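Local coordinates for ESX-5 secretion system protein EccC5 (Mycobacterium tuberculosis, PDB 6J18) that serves as an ATP-binding motor component of the ESX-5 type VII secretion system, which exports EsxN and a number of PE_PGRS and PPE proteins, at residues 166-169 with 170-174; 254-257 with 258-262. All blocks are in the same frame, centred on the assembly; numbering follows the deposited sequence.

Interaction 1 of 2, residues 166-169 with 170-174; sequences DGVV and AMMGE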
loop_
_atom_site.group_PDB
_atom_site.type_symbol
_atom_site.label_atom_id
_atom_site.label_comp_id
_atom_site.label_asym_id
_atom_site.label_seq_id
_atom_site.Cartn_x
_atom_site.Cartn_y
_atom_site.Cartn_z
ATOM N N ASP A 166 20.276 7.744 0.248
ATOM C CA ASP A 166 21.111 7.021 -0.706
ATOM C C ASP A 166 20.639 5.582 -0.869
ATOM O O ASP A 166 20.717 5.013 -1.959
ATOM C CB ASP A 166 22.578 7.047 -0.269
ATOM C CG ASP A 166 23.185 8.433 -0.345
ATOM O OD1 ASP A 166 22.651 9.277 -1.095
ATOM O OD2 ASP A 166 24.199 8.678 0.342
ATOM N N GLY A 167 20.146 5.001 0.219
ATOM C CA GLY A 167 19.606 3.656 0.185
ATOM C C GLY A 167 18.324 3.591 -0.621
ATOM O O GLY A 167 18.084 2.626 -1.346
ATOM N N VAL A 168 17.497 4.625 -0.495
ATOM C CA VAL A 168 16.244 4.694 -1.238
ATOM C C VAL A 168 16.513 4.840 -2.733
ATOM O O VAL A 168 15.920 4.135 -3.546
ATOM C CB VAL A 168 15.359 5.862 -0.758
ATOM C CG1 VAL A 168 14.109 5.972 -1.618
ATOM C CG2 VAL A 168 14.982 5.675 0.701
ATOM N N VAL A 169 17.417 5.750 -3.082
ATOM C CA VAL A 169 17.792 5.976 -4.476
ATOM C C VAL A 169 18.298 4.689 -5.127
ATOM O O VAL A 169 17.884 4.334 -6.232
ATOM C CB VAL A 169 18.874 7.071 -4.597
ATOM C CG1 VAL A 169 19.504 7.058 -5.983
ATOM C CG2 VAL A 169 18.289 8.439 -4.276
ATOM N N ALA A 170 19.184 3.990 -4.425
ATOM C CA ALA A 170 19.754 2.742 -4.923
ATOM C C ALA A 170 18.697 1.651 -5.060
ATOM O O ALA A 170 18.666 0.928 -6.058
ATOM C CB ALA A 170 20.876 2.277 -4.009
ATOM N N MET A 171 17.832 1.535 -4.056
ATOM C CA MET A 171 16.795 0.509 -4.052
ATOM C C MET A 171 15.789 0.722 -5.179
ATOM O O MET A 171 15.352 -0.233 -5.821
ATOM C CB MET A 171 16.067 0.486 -2.706
ATOM C CG MET A 171 15.056 -0.641 -2.576
ATOM S SD MET A 171 14.126 -0.593 -1.031
ATOM C CE MET A 171 13.005 0.758 -1.368
ATOM N N MET A 172 15.427 1.978 -5.417
ATOM C CA MET A 172 14.450 2.304 -6.447
ATOM C C MET A 172 15.009 2.027 -7.840
ATOM O O MET A 172 14.259 1.737 -8.772
ATOM C CB MET A 172 14.010 3.764 -6.332
ATOM C CG MET A 172 13.200 4.068 -5.079
ATOM S SD MET A 172 11.812 2.940 -4.846
ATOM C CE MET A 172 10.885 3.264 -6.335
ATOM N N GLY A 173 16.328 2.114 -7.977
ATOM C CA GLY A 173 16.983 1.789 -9.230
ATOM C C GLY A 173 16.897 0.303 -9.521
ATOM O O GLY A 173 16.671 -0.107 -10.660
ATOM N N GLU A 174 17.075 -0.505 -8.480
ATOM C CA GLU A 174 16.979 -1.953 -8.605
ATOM C C GLU A 174 15.545 -2.377 -8.898
ATOM O O GLU A 174 15.307 -3.272 -9.708
ATOM C CB GLU A 174 17.477 -2.637 -7.331
ATOM C CG GLU A 174 18.937 -2.367 -7.009
ATOM C CD GLU A 174 19.314 -2.807 -5.608
ATOM O OE1 GLU A 174 18.430 -3.318 -4.887
ATOM O OE2 GLU A 174 20.492 -2.644 -5.228
#
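Val-168 and Met-172, one helical turn apart, make the side-chain contact of this piece of helix: CG1 of Val-168 lies 4.1 Å from CG of Met-172, the two side chains running side by side and pointing the same way. Val-168 sets CG1 anti to its own N (chi1 176°), beside the carbonyl carbon, and this is the branch that meets Met-172 CG. Met-172 carries CG anti to its carbonyl carbon instead (chi1 -68°), which brings that methylene back over the preceding turn, 3.1 Å from Val-168 O. Beyond CG the methionine bends at both chi2 and chi3, and its end leads away from the valine.

The same carbonyl accepts the backbone bond from Met-172 N at 2.9 Å, and Met-171 N reaches Gly-167 O at the same length. Ala-170 N to Asp-166 O and Gly-173 N to Val-169 O are longer, the last at 3.2 Å with an N-H...O angle of 142°. Four successive i to i+4 bonds identify regular alpha-helix, here residues 166-174 of helix 165-180 in the FtsK/SpoIIIE-type ATPase domain at the C-terminal end of EccC5. Gly-167 and Gly-173 keep to this helical geometry.

Burial divides this part of the helix by side: Val-168, Met-171 and Met-172 are buried, whereas Asp-166, Val-169, Ala-170 and Glu-174 are exposed. Val-168 and Met-171 both rest on Val-143 of strand 137-143, and Met-171 also meets Trp-141; Ala-162 and Arg-160 of strand 158-162 extend this floor under Val-168 and Met-171 respectively. On the loop side, Pro-221 touches both valines, while Leu-222 and Ala-225 receive Met-172. Farther along the helix, Glu-174 OE1 forms a salt bridge with Arg-160 NE.

Interaction 2 of 2, residues 254-257 with 258-262; sequences DPML and RALHQ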
loop_
_atom_site.group_PDB
_atom_site.type_symbol
_atom_site.label_atom_id
_atom_site.label_comp_id
_atom_site.label_asym_id
_atom_site.label_seq_id
_atom_site.Cartn_x
_atom_site.Cartn_y
_atom_site.Cartn_z
ATOM N N ASP A 254 4.702 15.927 -5.529
ATOM C CA ASP A 254 5.354 14.623 -5.527
ATOM C C ASP A 254 4.849 13.794 -6.706
ATOM O O ASP A 254 3.648 13.551 -6.825
ATOM C CB ASP A 254 5.102 13.893 -4.205
ATOM C CG ASP A 254 5.907 12.614 -4.080
ATOM O OD1 ASP A 254 5.524 11.602 -4.704
ATOM O OD2 ASP A 254 6.925 12.621 -3.356
ATOM N N PRO A 255 5.768 13.360 -7.584
ATOM C CA PRO A 255 5.403 12.634 -8.806
ATOM C C PRO A 255 4.712 11.298 -8.536
ATOM O O PRO A 255 3.915 10.851 -9.360
ATOM C CB PRO A 255 6.752 12.419 -9.505
ATOM C CG PRO A 255 7.765 12.511 -8.418
ATOM C CD PRO A 255 7.226 13.526 -7.456
ATOM N N MET A 256 5.007 10.673 -7.400
ATOM C CA MET A 256 4.371 9.404 -7.056
ATOM C C MET A 256 2.940 9.622 -6.574
ATOM O O MET A 256 2.028 8.906 -6.982
ATOM C CB MET A 256 5.181 8.661 -5.990
ATOM C CG MET A 256 4.536 7.364 -5.515
ATOM S SD MET A 256 4.177 6.210 -6.859
ATOM C CE MET A 256 5.822 5.634 -7.270
ATOM N N LEU A 257 2.750 10.615 -5.709
ATOM C CA LEU A 257 1.421 10.934 -5.197
ATOM C C LEU A 257 0.496 11.410 -6.314
ATOM O O LEU A 257 -0.699 11.114 -6.312
ATOM C CB LEU A 257 1.509 11.996 -4.097
ATOM C CG LEU A 257 2.260 11.596 -2.825
ATOM C CD1 LEU A 257 2.234 12.729 -1.808
ATOM C CD2 LEU A 257 1.672 10.325 -2.231
ATOM N N ARG A 258 1.058 12.150 -7.264
ATOM C CA ARG A 258 0.308 12.619 -8.422
ATOM C C ARG A 258 -0.098 11.459 -9.324
ATOM O O ARG A 258 -1.222 11.408 -9.821
ATOM C CB ARG A 258 1.135 13.634 -9.214
ATOM C CG ARG A 258 0.518 14.043 -10.543
ATOM C CD ARG A 258 1.383 15.039 -11.324
ATOM N NE ARG A 258 2.756 15.145 -10.828
ATOM C CZ ARG A 258 3.179 16.061 -9.960
ATOM N NH1 ARG A 258 2.345 16.981 -9.500
ATOM N NH2 ARG A 258 4.446 16.066 -9.567
ATOM N N ALA A 259 0.830 10.532 -9.531
ATOM C CA ALA A 259 0.573 9.362 -10.362
ATOM C C ALA A 259 -0.484 8.467 -9.724
ATOM O O ALA A 259 -1.317 7.884 -10.418
ATOM C CB ALA A 259 1.858 8.582 -10.597
ATOM N N LEU A 260 -0.448 8.364 -8.400
ATOM C CA LEU A 260 -1.419 7.555 -7.677
ATOM C C LEU A 260 -2.809 8.183 -7.746
ATOM O O LEU A 260 -3.812 7.476 -7.833
ATOM C CB LEU A 260 -0.984 7.368 -6.222
ATOM C CG LEU A 260 0.194 6.410 -6.015
ATOM C CD1 LEU A 260 0.639 6.395 -4.561
ATOM C CD2 LEU A 260 -0.163 5.007 -6.485
ATOM N N HIS A 261 -2.866 9.512 -7.714
ATOM C CA HIS A 261 -4.138 10.215 -7.833
ATOM C C HIS A 261 -4.690 10.076 -9.249
ATOM O O HIS A 261 -5.896 9.924 -9.442
ATOM C CB HIS A 261 -3.982 11.692 -7.466
ATOM C CG HIS A 261 -5.265 12.465 -7.510
ATOM N ND1 HIS A 261 -6.502 11.858 -7.451
ATOM C CD2 HIS A 261 -5.505 13.793 -7.614
ATOM C CE1 HIS A 261 -7.446 12.779 -7.515
ATOM N NE2 HIS A 261 -6.867 13.963 -7.613
ATOM N N GLN A 262 -3.800 10.127 -10.234
ATOM C CA GLN A 262 -4.192 9.969 -11.629
ATOM C C GLN A 262 -4.705 8.557 -11.895
ATOM O O GLN A 262 -5.538 8.346 -12.776
ATOM C CB GLN A 262 -3.020 10.288 -12.559
ATOM C CG GLN A 262 -2.915 11.754 -12.947
ATOM C CD GLN A 262 -1.685 12.048 -13.782
ATOM O OE1 GLN A 262 -0.921 11.145 -14.124
ATOM N NE2 GLN A 262 -1.486 13.318 -14.115
#
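Leu-260 meets Met-256 in the apolar contact of this short helix, its CG lying 4.1 Å from SD of the methionine as the two side chains cross at a slant. With chi1 at -73°, CG of Leu-260 stands beside its own backbone N and comes within 3.2 Å of Met-256 O.

Polar contacts fix the start of the helix. Asp-254 is its N-cap: OD1 accepts from Met-256 N at 2.9 Å and from Leu-257 N at 3.1 Å, the two donors arriving from opposite faces of the carboxylate plane. Arg-258 N closes the first turn on Asp-254 O at 3.0 Å, and Ala-259, Leu-260 and His-261 repeat the i to i+4 pattern. The element is helix 255-262 of the FtsK/SpoIIIE-type ATPase domain, packed against its central beta-sheet: Met-256 and Leu-260 touch Val-239, and Leu-257 and Leu-260 touch Met-97.

The Arg-258 side chain makes a van der Waals approach to Pro-255. Bent at chi3 (15°), it folds back toward the N-terminal end of the helix, placing NH2 3.6 Å from Pro-255 CA, with Asp-254 O over one guanidinium face, offset toward the rim. NH2 stays 6.7 Å from Asp-254 OD1, too far for a salt bridge.

In the fold
After helix 54-61 and strands 75-79 and 85-87, the chain runs through strands 96-100 and 137-143, then strand 158-162, which leads into helix 165-180 and interaction 1. Strand 203-208, the loop residues around 220-229 and strand 237-244 follow before interaction 2 opens helix 255-262. Each contact closes successive helical turns rather than a long loop; the two are in series, neither nested nor crossed. Interaction 1 packs on strands 137-143 and 158-162, interaction 2 on strands 96-100 and 237-244, different parts of one mixed sheet. Their centres are 19 Å apart and their nearest atoms about 6 Å, without touching. One loop borders both helices, Ser-220 at Pro-255 and Pro-221 at helix 165-180.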